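PDB 3FDI: uncharacterized protein from Eubacterium ventriosum, which is of unknown function but, being cytidylate kinase-like, probably binds a nucleotide and may transfer a phosphate group. Local coordinates for residues B[63-68]-B[82-87]; B[21-26]-B[32-37]; B[136-141]-B[146-151]. All blocks are in the same frame, centred on the assembly; numbering follows the deposited sequence.

Contact 1: B[63-68]-B[82-87]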
loop_
_atom_site.group_PDB
_atom_site.type_symbol
_atom_site.label_atom_id
_atom_site.label_comp_id
_atom_site.label_asym_id
_atom_site.label_seq_id
_atom_site.Cartn_x
_atom_site.Cartn_y
_atom_site.Cartn_z
ATOM N N ASN B 63 -20.110 -1.088 -11.379
ATOM C CA ASN B 63 -20.404 -2.450 -10.906
ATOM C C ASN B 63 -20.166 -2.502 -9.399
ATOM O O ASN B 63 -20.992 -2.958 -8.627
ATOM C CB ASN B 63 -19.494 -3.494 -11.586
ATOM C CG ASN B 63 -19.621 -3.494 -13.112
ATOM O OD1 ASN B 63 -20.705 -3.673 -13.657
ATOM N ND2 ASN B 63 -18.492 -3.287 -13.799
ATOM N N PHE B 64 -19.024 -1.978 -8.989
ATOM C CA PHE B 64 -18.677 -1.925 -7.565
ATOM C C PHE B 64 -19.718 -1.164 -6.712
ATOM O O PHE B 64 -20.201 -1.666 -5.676
ATOM C CB PHE B 64 -17.284 -1.296 -7.423
ATOM C CG PHE B 64 -16.753 -1.346 -6.039
ATOM C CD1 PHE B 64 -16.244 -2.548 -5.511
ATOM C CD2 PHE B 64 -16.758 -0.217 -5.247
ATOM C CE1 PHE B 64 -15.761 -2.616 -4.196
ATOM C CE2 PHE B 64 -16.271 -0.281 -3.945
ATOM C CZ PHE B 64 -15.772 -1.485 -3.418
ATOM N N ALA B 65 -20.060 0.041 -7.171
ATOM C CA ALA B 65 -21.157 0.825 -6.573
ATOM C C ALA B 65 -22.445 0.000 -6.451
ATOM O O ALA B 65 -23.167 0.097 -5.466
ATOM C CB ALA B 65 -21.405 2.101 -7.382
ATOM N N PHE B 66 -22.733 -0.841 -7.431
ATOM C CA PHE B 66 -24.011 -1.579 -7.387
ATOM C C PHE B 66 -24.045 -2.701 -6.369
ATOM O O PHE B 66 -25.127 -3.130 -5.979
ATOM C CB PHE B 66 -24.404 -2.111 -8.775
ATOM C CG PHE B 66 -24.923 -1.052 -9.697
ATOM C CD1 PHE B 66 -26.094 -0.352 -9.385
ATOM C CD2 PHE B 66 -24.252 -0.758 -10.881
ATOM C CE1 PHE B 66 -26.601 0.646 -10.255
ATOM C CE2 PHE B 66 -24.720 0.227 -11.751
ATOM C CZ PHE B 66 -25.903 0.936 -11.438
ATOM N N ILE B 67 -22.881 -3.181 -5.936
ATOM C CA ILE B 67 -22.849 -4.366 -5.087
ATOM C C ILE B 67 -23.644 -4.051 -3.832
ATOM O O ILE B 67 -23.409 -3.012 -3.216
ATOM C CB ILE B 67 -21.414 -4.796 -4.692
ATOM C CG1 ILE B 67 -20.554 -5.075 -5.931
ATOM C CG2 ILE B 67 -21.487 -6.018 -3.757
ATOM C CD1 ILE B 67 -19.053 -5.136 -5.647
ATOM N N PRO B 68 -24.604 -4.928 -3.470
ATOM C CA PRO B 68 -25.450 -4.726 -2.287
ATOM C C PRO B 68 -24.729 -4.892 -0.939
ATOM O O PRO B 68 -23.688 -5.552 -0.856
ATOM C CB PRO B 68 -26.519 -5.823 -2.429
ATOM C CG PRO B 68 -25.790 -6.944 -3.126
ATOM C CD PRO B 68 -24.915 -6.216 -4.132
ATOM N N ILE B 82 -25.380 8.812 -5.399
ATOM C CA ILE B 82 -24.870 10.036 -5.991
ATOM C C ILE B 82 -23.723 9.707 -6.940
ATOM O O ILE B 82 -23.634 10.279 -8.021
ATOM C CB ILE B 82 -24.359 11.048 -4.930
ATOM C CG1 ILE B 82 -25.531 11.642 -4.155
ATOM C CG2 ILE B 82 -23.616 12.173 -5.591
ATOM C CD1 ILE B 82 -25.089 12.550 -3.020
ATOM N N ALA B 83 -22.847 8.799 -6.504
ATOM C CA ALA B 83 -21.647 8.465 -7.218
ATOM C C ALA B 83 -21.999 7.878 -8.570
ATOM O O ALA B 83 -21.433 8.275 -9.576
ATOM C CB ALA B 83 -20.781 7.495 -6.399
ATOM N N ILE B 84 -22.955 6.948 -8.586
ATOM C CA ILE B 84 -23.446 6.353 -9.815
ATOM C C ILE B 84 -23.975 7.371 -10.825
ATOM O O ILE B 84 -23.766 7.261 -12.044
ATOM C CB ILE B 84 -24.563 5.331 -9.544
ATOM C CG1 ILE B 84 -23.998 4.026 -8.977
ATOM C CG2 ILE B 84 -25.297 5.008 -10.817
ATOM C CD1 ILE B 84 -25.158 3.109 -8.425
ATOM N N ARG B 85 -24.702 8.345 -10.318
ATOM C CA ARG B 85 -25.302 9.313 -11.194
ATOM C C ARG B 85 -24.230 10.171 -11.819
ATOM O O ARG B 85 -24.327 10.514 -12.998
ATOM C CB ARG B 85 -26.307 10.171 -10.445
ATOM C CG ARG B 85 -27.392 9.387 -9.758
ATOM C CD ARG B 85 -28.510 10.284 -9.247
ATOM N NE ARG B 85 -29.675 9.493 -8.854
ATOM C CZ ARG B 85 -30.957 9.858 -9.023
ATOM N NH1 ARG B 85 -31.273 11.005 -9.612
ATOM N NH2 ARG B 85 -31.950 9.052 -8.630
ATOM N N GLN B 86 -23.199 10.491 -11.042
ATOM C CA GLN B 86 -22.156 11.315 -11.544
ATOM C C GLN B 86 -21.324 10.540 -12.536
ATOM O O GLN B 86 -20.859 11.098 -13.528
ATOM C CB GLN B 86 -21.280 11.796 -10.421
ATOM C CG GLN B 86 -22.042 12.533 -9.377
ATOM C CD GLN B 86 -21.170 13.304 -8.447
ATOM O OE1 GLN B 86 -20.088 12.877 -8.093
ATOM N NE2 GLN B 86 -21.662 14.447 -8.012
ATOM N N PHE B 87 -21.072 9.259 -12.245
ATOM C CA PHE B 87 -20.292 8.410 -13.163
ATOM C C PHE B 87 -21.051 8.319 -14.473
ATOM O O PHE B 87 -20.493 8.527 -15.546
ATOM C CB PHE B 87 -20.080 6.987 -12.631
ATOM C CG PHE B 87 -19.255 6.896 -11.388
ATOM C CD1 PHE B 87 -18.322 7.883 -11.048
ATOM C CD2 PHE B 87 -19.381 5.795 -10.565
ATOM C CE1 PHE B 87 -17.573 7.786 -9.899
ATOM C CE2 PHE B 87 -18.644 5.695 -9.416
ATOM C CZ PHE B 87 -17.712 6.690 -9.088
#

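Contact 2: B[21-26]-B[32-37]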
loop_
_atom_site.group_PDB
_atom_site.type_symbol
_atom_site.label_atom_id
_atom_site.label_comp_id
_atom_site.label_asym_id
_atom_site.label_seq_id
_atom_site.Cartn_x
_atom_site.Cartn_y
_atom_site.Cartn_z
ATOM N N LEU B 21 -6.143 25.158 -11.423
ATOM C CA LEU B 21 -5.694 26.187 -12.352
ATOM C C LEU B 21 -5.264 25.573 -13.660
ATOM O O LEU B 21 -5.527 26.114 -14.703
ATOM C CB LEU B 21 -4.497 26.962 -11.800
ATOM C CG LEU B 21 -4.654 27.804 -10.543
ATOM C CD1 LEU B 21 -3.421 28.726 -10.307
ATOM C CD2 LEU B 21 -5.951 28.656 -10.621
ATOM N N VAL B 22 -4.573 24.434 -13.612
ATOM C CA VAL B 22 -4.207 23.726 -14.852
ATOM C C VAL B 22 -5.474 23.270 -15.598
ATOM O O VAL B 22 -5.601 23.438 -16.828
ATOM C CB VAL B 22 -3.285 22.556 -14.557
ATOM C CG1 VAL B 22 -3.010 21.740 -15.810
ATOM C CG2 VAL B 22 -1.983 23.035 -13.929
ATOM N N ALA B 23 -6.409 22.679 -14.870
ATOM C CA ALA B 23 -7.669 22.211 -15.490
ATOM C C ALA B 23 -8.377 23.385 -16.211
ATOM O O ALA B 23 -8.741 23.297 -17.388
ATOM C CB ALA B 23 -8.546 21.589 -14.478
ATOM N N LYS B 24 -8.529 24.499 -15.506
ATOM C CA LYS B 24 -9.058 25.750 -16.089
ATOM C C LYS B 24 -8.287 26.238 -17.307
ATOM O O LYS B 24 -8.870 26.511 -18.345
ATOM C CB LYS B 24 -9.043 26.843 -15.007
ATOM C CG LYS B 24 -9.873 28.071 -15.287
ATOM C CD LYS B 24 -10.357 28.637 -13.940
ATOM C CE LYS B 24 -10.846 30.100 -13.993
ATOM N NZ LYS B 24 -9.771 31.073 -13.592
ATOM N N LYS B 25 -6.971 26.351 -17.188
ATOM C CA LYS B 25 -6.146 26.757 -18.322
ATOM C C LYS B 25 -6.304 25.844 -19.540
ATOM O O LYS B 25 -6.472 26.324 -20.651
ATOM C CB LYS B 25 -4.676 26.920 -17.905
ATOM C CG LYS B 25 -4.505 28.146 -16.987
ATOM C CD LYS B 25 -3.125 28.300 -16.342
ATOM C CE LYS B 25 -2.905 29.793 -15.952
ATOM N NZ LYS B 25 -1.604 30.081 -15.273
ATOM N N LEU B 26 -6.306 24.546 -19.335
ATOM C CA LEU B 26 -6.584 23.591 -20.412
ATOM C C LEU B 26 -7.981 23.825 -21.042
ATOM O O LEU B 26 -8.101 23.850 -22.275
ATOM C CB LEU B 26 -6.488 22.142 -19.877
ATOM C CG LEU B 26 -5.099 21.651 -19.487
ATOM C CD1 LEU B 26 -5.124 20.306 -18.627
ATOM C CD2 LEU B 26 -4.203 21.543 -20.783
ATOM N N ILE B 32 -13.410 24.252 -24.104
ATOM C CA ILE B 32 -14.387 23.230 -23.732
ATOM C C ILE B 32 -14.806 23.444 -22.276
ATOM O O ILE B 32 -14.143 24.169 -21.567
ATOM C CB ILE B 32 -13.821 21.827 -23.941
ATOM C CG1 ILE B 32 -12.413 21.699 -23.311
ATOM C CG2 ILE B 32 -13.777 21.534 -25.445
ATOM C CD1 ILE B 32 -11.798 20.300 -23.290
ATOM N N PRO B 33 -15.891 22.814 -21.836
ATOM C CA PRO B 33 -16.306 22.963 -20.454
ATOM C C PRO B 33 -15.358 22.326 -19.446
ATOM O O PRO B 33 -14.667 21.333 -19.761
ATOM C CB PRO B 33 -17.639 22.215 -20.386
ATOM C CG PRO B 33 -17.935 21.756 -21.753
ATOM C CD PRO B 33 -16.795 21.969 -22.617
ATOM N N LEU B 34 -15.353 22.908 -18.247
ATOM C CA LEU B 34 -14.622 22.397 -17.094
ATOM C C LEU B 34 -15.694 21.871 -16.160
ATOM O O LEU B 34 -16.470 22.675 -15.661
ATOM C CB LEU B 34 -13.813 23.527 -16.441
ATOM C CG LEU B 34 -13.229 23.160 -15.082
ATOM C CD1 LEU B 34 -12.439 21.859 -15.191
ATOM C CD2 LEU B 34 -12.350 24.271 -14.560
ATOM N N TYR B 35 -15.805 20.548 -16.011
ATOM C CA TYR B 35 -16.679 19.906 -15.013
ATOM C C TYR B 35 -15.892 19.571 -13.757
ATOM O O TYR B 35 -14.761 19.100 -13.816
ATOM C CB TYR B 35 -17.308 18.580 -15.499
ATOM C CG TYR B 35 -18.138 18.723 -16.735
ATOM C CD1 TYR B 35 -19.115 19.679 -16.818
ATOM C CD2 TYR B 35 -17.914 17.933 -17.844
ATOM C CE1 TYR B 35 -19.840 19.828 -17.967
ATOM C CE2 TYR B 35 -18.645 18.070 -18.994
ATOM C CZ TYR B 35 -19.588 19.009 -19.055
ATOM O OH TYR B 35 -20.333 19.138 -20.203
ATOM N N SER B 36 -16.548 19.767 -12.625
ATOM C CA SER B 36 -15.995 19.560 -11.291
ATOM C C SER B 36 -17.075 18.895 -10.464
ATOM O O SER B 36 -18.285 18.935 -10.825
ATOM C CB SER B 36 -15.760 20.916 -10.624
ATOM O OG SER B 36 -17.035 21.579 -10.477
ATOM N N LYS B 37 -16.645 18.366 -9.317
ATOM C CA LYS B 37 -17.549 17.910 -8.261
ATOM C C LYS B 37 -18.727 18.935 -8.014
ATOM O O LYS B 37 -19.892 18.565 -7.939
ATOM C CB LYS B 37 -16.765 17.605 -6.962
ATOM C CG LYS B 37 -17.582 16.785 -5.946
ATOM C CD LYS B 37 -16.973 16.794 -4.537
ATOM C CE LYS B 37 -17.722 15.865 -3.639
ATOM N NZ LYS B 37 -19.017 16.431 -3.224
#

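Contact 3: B[136-141]-B[146-151]. With SO4 (sulfate ion), chain G.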
loop_
_atom_site.group_PDB
_atom_site.type_symbol
_atom_site.label_atom_id
_atom_site.label_comp_id
_atom_site.label_asym_id
_atom_site.label_seq_id
_atom_site.Cartn_x
_atom_site.Cartn_y
_atom_site.Cartn_z
ATOM N N GLU B 136 -2.357 31.268 1.241
ATOM C CA GLU B 136 -2.811 32.388 0.439
ATOM C C GLU B 136 -4.227 32.211 -0.038
ATOM O O GLU B 136 -4.971 33.172 -0.069
ATOM C CB GLU B 136 -1.907 32.573 -0.787
ATOM C CG GLU B 136 -2.114 33.919 -1.532
ATOM C CD GLU B 136 -0.933 34.287 -2.471
ATOM O OE1 GLU B 136 0.197 33.768 -2.293
ATOM O OE2 GLU B 136 -1.133 35.106 -3.403
ATOM N N ARG B 137 -4.593 30.998 -0.447
ATOM C CA ARG B 137 -5.938 30.745 -0.942
ATOM C C ARG B 137 -6.912 30.810 0.219
ATOM O O ARG B 137 -7.944 31.440 0.104
ATOM C CB ARG B 137 -6.034 29.384 -1.648
ATOM C CG ARG B 137 -7.470 28.853 -1.837
ATOM C CD ARG B 137 -7.471 27.332 -2.116
ATOM N NE ARG B 137 -6.623 27.069 -3.256
ATOM C CZ ARG B 137 -6.134 25.881 -3.612
ATOM N NH1 ARG B 137 -5.373 25.819 -4.688
ATOM N NH2 ARG B 137 -6.389 24.773 -2.919
ATOM N N GLU B 138 -6.573 30.168 1.330
ATOM C CA GLU B 138 -7.540 29.911 2.395
ATOM C C GLU B 138 -7.383 30.789 3.653
ATOM O O GLU B 138 -8.023 30.523 4.691
ATOM C CB GLU B 138 -7.501 28.421 2.778
ATOM C CG GLU B 138 -7.902 27.444 1.650
ATOM C CD GLU B 138 -9.393 27.552 1.248
ATOM O OE1 GLU B 138 -10.051 26.513 0.985
ATOM O OE2 GLU B 138 -9.915 28.681 1.184
ATOM N N GLY B 139 -6.555 31.836 3.559
ATOM C CA GLY B 139 -6.390 32.812 4.641
ATOM C C GLY B 139 -6.014 32.122 5.930
ATOM O O GLY B 139 -6.559 32.423 6.984
ATOM N N VAL B 140 -5.070 31.204 5.836
ATOM C CA VAL B 140 -4.790 30.273 6.903
ATOM C C VAL B 140 -3.280 30.306 7.169
ATOM O O VAL B 140 -2.513 30.784 6.326
ATOM C CB VAL B 140 -5.304 28.861 6.476
ATOM C CG1 VAL B 140 -4.246 28.078 5.675
ATOM C CG2 VAL B 140 -5.769 28.076 7.651
ATOM N N ASP B 141 -2.858 29.813 8.333
ATOM C CA ASP B 141 -1.426 29.694 8.657
ATOM C C ASP B 141 -0.798 28.411 8.097
ATOM O O ASP B 141 -1.492 27.559 7.515
ATOM C CB ASP B 141 -1.199 29.760 10.174
ATOM C CG ASP B 141 -1.685 28.518 10.916
ATOM O OD1 ASP B 141 -2.157 27.564 10.295
ATOM O OD2 ASP B 141 -1.599 28.494 12.153
ATOM N N LEU B 146 -0.971 22.752 6.158
ATOM C CA LEU B 146 -0.452 21.393 5.994
ATOM C C LEU B 146 -1.401 20.287 6.460
ATOM O O LEU B 146 -1.410 19.197 5.896
ATOM C CB LEU B 146 0.968 21.224 6.565
ATOM C CG LEU B 146 2.027 21.421 5.460
ATOM C CD1 LEU B 146 2.683 22.793 5.605
ATOM C CD2 LEU B 146 3.085 20.311 5.407
ATOM N N ASN B 147 -2.198 20.582 7.472
ATOM C CA ASN B 147 -3.241 19.684 7.925
ATOM C C ASN B 147 -4.318 19.567 6.894
ATOM O O ASN B 147 -4.731 18.490 6.582
ATOM C CB ASN B 147 -3.843 20.191 9.233
ATOM C CG ASN B 147 -2.943 19.927 10.409
ATOM O OD1 ASN B 147 -2.027 19.115 10.327
ATOM N ND2 ASN B 147 -3.202 20.594 11.518
HETATM N N MSE B 148 -4.781 20.684 6.361
HETATM C CA MSE B 148 -5.732 20.621 5.254
HETATM C C MSE B 148 -5.223 19.772 4.094
HETATM O O MSE B 148 -5.965 18.982 3.519
HETATM C CB MSE B 148 -6.021 22.014 4.751
HETATM C CG MSE B 148 -7.171 22.630 5.449
HETATM SE SE MSE B 148 -7.255 24.406 4.774
HETATM C CE MSE B 148 -5.882 25.136 5.953
HETATM N N MSE B 149 -3.961 19.931 3.752
HETATM C CA MSE B 149 -3.422 19.240 2.594
HETATM C C MSE B 149 -3.517 17.733 2.847
HETATM O O MSE B 149 -4.044 17.007 2.029
HETATM C CB MSE B 149 -1.974 19.673 2.298
HETATM C CG MSE B 149 -1.855 21.050 1.625
HETATM SE SE MSE B 149 -0.118 21.842 1.945
HETATM C CE MSE B 149 0.910 20.341 1.389
ATOM N N LYS B 150 -3.085 17.293 4.026
ATOM C CA LYS B 150 -3.119 15.872 4.372
ATOM C C LYS B 150 -4.552 15.303 4.473
ATOM O O LYS B 150 -4.792 14.135 4.179
ATOM C CB LYS B 150 -2.322 15.658 5.662
ATOM C CG LYS B 150 -2.661 14.436 6.510
ATOM C CD LYS B 150 -2.021 14.649 7.874
ATOM C CE LYS B 150 -2.235 13.458 8.778
ATOM N NZ LYS B 150 -1.830 13.748 10.182
ATOM N N LYS B 151 -5.509 16.118 4.868
ATOM C CA LYS B 151 -6.869 15.621 5.012
ATOM C C LYS B 151 -7.559 15.420 3.670
ATOM O O LYS B 151 -8.180 14.397 3.414
ATOM C CB LYS B 151 -7.698 16.581 5.858
ATOM C CG LYS B 151 -9.045 16.005 6.230
ATOM C CD LYS B 151 -9.303 16.225 7.661
ATOM C CE LYS B 151 -10.615 15.618 8.139
ATOM N NZ LYS B 151 -11.033 16.258 9.464
HETATM S S SO4 G . -5.624 22.564 -6.184
HETATM O O1 SO4 G . -6.658 22.824 -7.189
HETATM O O2 SO4 G . -6.191 22.309 -4.862
HETATM O O3 SO4 G . -4.994 21.337 -6.714
HETATM O O4 SO4 G . -4.687 23.730 -6.154
#

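Contact 1: B[63-68]-B[82-87]
Ala65 and Phe66, in segment 63-68, meet Ile84 of helix 81-95. The contact is small and apolar, with 166 Å² buried over both sides. The two backbones come nearest at Ala65 and Ile84, whose CA atoms are 6.8 Å apart. The tight part is the one arm of Ile84 that carries CG1 and CD1. CG1 lies beside the backbone N (chi1 -75°) and the chain runs on extended, which carries CD1 out to Phe66. CG1 touches Ala65 CB at 3.6 Å. CD1 goes further and lies over one face of the Phe66 ring, 3.8 Å from the ring centroid and 29° off the normal. This is a CH-pi contact. CD1 sits off centre, nearest Phe66 CE1 at 3.4 Å. The two side chains cross at about a right angle, so a methyl tip meets the flat of the ring. The loose part is the other branch of Ile84, where CG2 only grazes Phe66 CZ at 4.2 Å. Phe66 as a whole is exposed, and its ring lies at the solvent-facing margin of the contact. Replacing Ile84 by an alanine removes both CG1 and CD1; the Phe66 ring would probably be freer to turn, with a gap beside Ala65 CB. In the fold this is a surface contact. The loop residue Glu55 touches both Phe66 and Ile84. Tyr163, on helix 142-163, touches Ala65 and Ala83 and meets the Phe87 ring edge to face. Helix 60-66 also borders a second subunit, whose Lys151 NZ is hydrogen-bonded to Phe64 O and Ile67 O. Helix 60-66 thus contacts helix 81-95 of its own chain and helix 142-163 of both its own chain and the neighbouring subunit.

Contact 2: B[21-26]-B[32-37]
Leu34 packs against Ala23 and Lys24 within the beta-alpha-beta crossover that opens this P-loop NTPase fold. Helix 19-30 joins strand 8-13 to strand 34-35, an outermost strand of the parallel sheet, with strand 101-104 between the two. The second segment begins at Ile32, which lies at the margin of the contact with 21-26. Pro33 is tied to Val102 by a backbone hydrogen bond. Leu34 carries the contact. Its CG is turned anti to the backbone N (chi1 169°), which sets both methyls against the helix. CD1 meets Ala23 CB at 4.0 Å. CD2 rests on the backbone of Lys24, 3.9 Å from its CA, while CB of Lys24 points away from the strand. The leucine thus straddles two successive helix residues, one by its methyl and one by its main chain. Ala23 is buried and also touches Ile11 and Val104, so the helix lies close on the sheet here. Tyr35 makes backbone hydrogen bonds with Val102 and Val104. Its side chain faces elsewhere, with its ring edge to face with Phe89. Ser36 follows the strand and is the N-cap of helix 37-43: its OG is hydrogen-bonded to Leu39 N.

Contact 3: B[136-141]-B[146-151]
The turn between helix 127-138 and helix 142-163 folds back so that Val140 meets selenomethionine Met148; beside it, Arg137 reaches a sulfate held by what is probably the phosphate-binding loop. Gly139 leaves the helix with positive phi (55°), and Asp141 starts the next one, its OD1 capping Thr144 N. Val140 and Met148 reach toward each other tip to tip. The Met148 chain bends at its last torsion and sets CE against both valine methyls, 3.4 Å from both Val140 CG1 and Val140 CG2, closer than usual carbon contact. Glu138 adds a looser touch, its CG 4.4 Å from Met148 SE. Arg137 turns to the sulfate ion, which probably comes from the crystallisation liquor. Its NH1 binds sulfate O4 at 2.6 Å (N-H...O 152°), with O4 in the guanidinium plane at its edge. NH2 binds O2 at 3.1 Å, so two bonds fix the orientation of the group. The sulfate also takes the backbone N-H groups of Gly16, Gly18, Gly19 and His20. An anion held by loop amides and an arginine is consistent with a nucleotide phosphate site, and the arginine's positive charge would probably offset a phosphate's negative one.

The contacts follow one another along the chain in the order contact 2, contact 1, contact 3. All lie within the single cytidylate kinase-like range, and none touches another. Contact 2 is the one on the parallel sheet; its centre is about 24 Å from that of contact 1 and about 22 Å from that of contact 3. Contact 1 joins two helices; contact 3 joins the end of helix 127-138 and the turn after it to helix 142-163. Their centres are about 31 Å apart. Helix 142-163 links these two: its early part forms contact 3, and its far end, at Tyr163, borders contact 1. Segment 146-151 of one copy meets 63-68 of the other. Contacts 1 and 3 therefore share a subunit interface.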